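Local coordinates for protein phist (Plasmodium falciparum, PDB 4JLE) that binds the virulence factor PfEMP1, probably through its PHIST domain, and travels with it to the knobs on the surface of infected red blood cells, at residues N25-N29 with D39-I43. Sequence-based numbering, arbitrary orientation.
Sequences NEMIN and DMNII
M27 reaches out from the last turn of helix 21-28 and lays its side chain over the first turns of helix 37-72, across D39, I42 and I43. Its CG lies beside the backbone N (chi1 -84°), and from there the chain runs on extended (chi2 180°), which carries the sulfur and the terminal methyl over to the other helix. The methyl ends against the carboxylate of D39: M27 CE sits 3.4 Å from both D39 CG and D39 OD1, the two side chains crossing at about a right angle. D39 OD2 is 3.8 Å from M27 CE, so the methyl lies near the whole carboxylate, in a van der Waals contact and not a hydrogen bond. About one turn further along helix 37-72 than D39, I42 offers its CG2 to M27 SD at 4.1 Å, and CG1 of I43 is as near to the sulfur. I43 passes M27 in the opposite direction, bringing its CD1 back to M27 CB at 3.8 Å. I43 CD1 also lies, more loosely, 4.3 Å from I28 CG1.

The contact closes the turn-back between two helices of the PHIST domain: after helix 21-28 the chain loops through the short strand 34-36 and re-enters as the first long helix of the three-helix bundle. No hydrogen bond bridges the two segments; between them the contact is mostly apolar packing, with the M27 methyl also set against a carboxylate. I42 also touches E23 and I24 of helix 21-28. At the start of the long helix, N36 OD1 accepts a hydrogen bond from D39 N. A second subunit packs alongside, where its L124 meets I28 and its F120 meets I43, while its R117 makes a weak hydrogen bond to M27 O.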
loop_
_atom_site.group_PDB
_atom_site.type_symbol
_atom_site.label_atom_id
_atom_site.label_comp_id
_atom_site.label_asym_id
_atom_site.label_seq_id
_atom_site.Cartn_x
_atom_site.Cartn_y
_atom_site.Cartn_z
ATOM N N ASN B 25 25.973 8.452 2.171
ATOM C CA ASN B 25 26.504 9.630 1.467
ATOM C C ASN B 25 27.906 9.323 0.883
ATOM O O ASN B 25 28.172 9.641 -0.269
ATOM C CB ASN B 25 26.529 10.864 2.380
ATOM C CG ASN B 25 25.134 11.407 2.668
ATOM O OD1 ASN B 25 24.194 11.247 1.875
ATOM N ND2 ASN B 25 24.965 12.058 3.821
ATOM N N GLU B 26 28.737 8.621 1.647
ATOM C CA GLU B 26 30.069 8.167 1.258
ATOM C C GLU B 26 29.988 7.336 -0.024
ATOM O O GLU B 26 30.730 7.595 -0.971
ATOM C CB GLU B 26 30.644 7.338 2.394
ATOM C CG GLU B 26 32.127 7.488 2.609
ATOM C CD GLU B 26 32.650 6.483 3.614
ATOM O OE1 GLU B 26 33.541 5.687 3.235
ATOM O OE2 GLU B 26 32.148 6.468 4.763
ATOM N N MET B 27 29.047 6.368 -0.061
ATOM C CA MET B 27 28.816 5.489 -1.196
ATOM C C MET B 27 28.364 6.276 -2.412
ATOM O O MET B 27 28.912 6.063 -3.495
ATOM C CB MET B 27 27.770 4.428 -0.838
ATOM C CG MET B 27 28.341 3.240 -0.128
ATOM S SD MET B 27 27.007 2.088 0.227
ATOM C CE MET B 27 27.865 0.639 0.203
ATOM N N ILE B 28 27.388 7.197 -2.230
ATOM C CA ILE B 28 26.862 8.043 -3.306
ATOM C C ILE B 28 27.993 8.886 -3.920
ATOM O O ILE B 28 28.161 8.892 -5.144
ATOM C CB ILE B 28 25.688 8.945 -2.810
ATOM C CG1 ILE B 28 24.459 8.118 -2.407
ATOM C CG2 ILE B 28 25.292 10.014 -3.857
ATOM C CD1 ILE B 28 23.481 8.890 -1.426
ATOM N N ASN B 29 28.777 9.548 -3.059
ATOM C CA ASN B 29 29.834 10.477 -3.410
ATOM C C ASN B 29 31.187 9.812 -3.683
ATOM O O ASN B 29 32.178 10.541 -3.795
ATOM C CB ASN B 29 30.002 11.522 -2.284
ATOM C CG ASN B 29 28.787 12.374 -2.011
ATOM O OD1 ASN B 29 27.901 12.547 -2.866
ATOM N ND2 ASN B 29 28.732 12.908 -0.789
ATOM N N ASP B 39 25.967 -2.541 -3.173
ATOM C CA ASP B 39 25.962 -1.142 -2.800
ATOM C C ASP B 39 24.669 -0.424 -3.261
ATOM O O ASP B 39 24.111 0.376 -2.501
ATOM C CB ASP B 39 27.231 -0.493 -3.359
ATOM C CG ASP B 39 28.526 -1.035 -2.740
ATOM O OD1 ASP B 39 28.444 -1.986 -1.901
ATOM O OD2 ASP B 39 29.617 -0.442 -3.013
ATOM N N MET B 40 24.146 -0.763 -4.456
ATOM C CA MET B 40 22.902 -0.172 -4.975
ATOM C C MET B 40 21.717 -0.605 -4.137
ATOM O O MET B 40 20.847 0.213 -3.836
ATOM C CB MET B 40 22.675 -0.563 -6.448
ATOM C CG MET B 40 23.723 0.063 -7.421
ATOM S SD MET B 40 23.205 -0.195 -9.148
ATOM C CE MET B 40 24.178 -1.693 -9.625
ATOM N N ASN B 41 21.716 -1.884 -3.705
ATOM C CA ASN B 41 20.654 -2.451 -2.889
ATOM C C ASN B 41 20.677 -1.844 -1.490
ATOM O O ASN B 41 19.631 -1.432 -1.000
ATOM C CB ASN B 41 20.757 -3.985 -2.857
ATOM C CG ASN B 41 20.385 -4.683 -4.159
ATOM O OD1 ASN B 41 19.907 -4.070 -5.123
ATOM N ND2 ASN B 41 20.592 -5.988 -4.210
ATOM N N ILE B 42 21.873 -1.710 -0.888
ATOM C CA ILE B 42 22.041 -1.077 0.427
ATOM C C ILE B 42 21.439 0.322 0.362
ATOM O O ILE B 42 20.650 0.672 1.237
ATOM C CB ILE B 42 23.562 -1.055 0.861
ATOM C CG1 ILE B 42 24.011 -2.437 1.359
ATOM C CG2 ILE B 42 23.872 0.078 1.908
ATOM C CD1 ILE B 42 25.496 -2.695 1.301
ATOM N N ILE B 43 21.800 1.114 -0.677
ATOM C CA ILE B 43 21.344 2.501 -0.800
ATOM C C ILE B 43 19.814 2.548 -0.990
ATOM O O ILE B 43 19.161 3.376 -0.361
ATOM C CB ILE B 43 22.111 3.279 -1.936
ATOM C CG1 ILE B 43 23.597 3.501 -1.567
ATOM C CG2 ILE B 43 21.463 4.650 -2.227
ATOM C CD1 ILE B 43 24.508 3.862 -2.765
#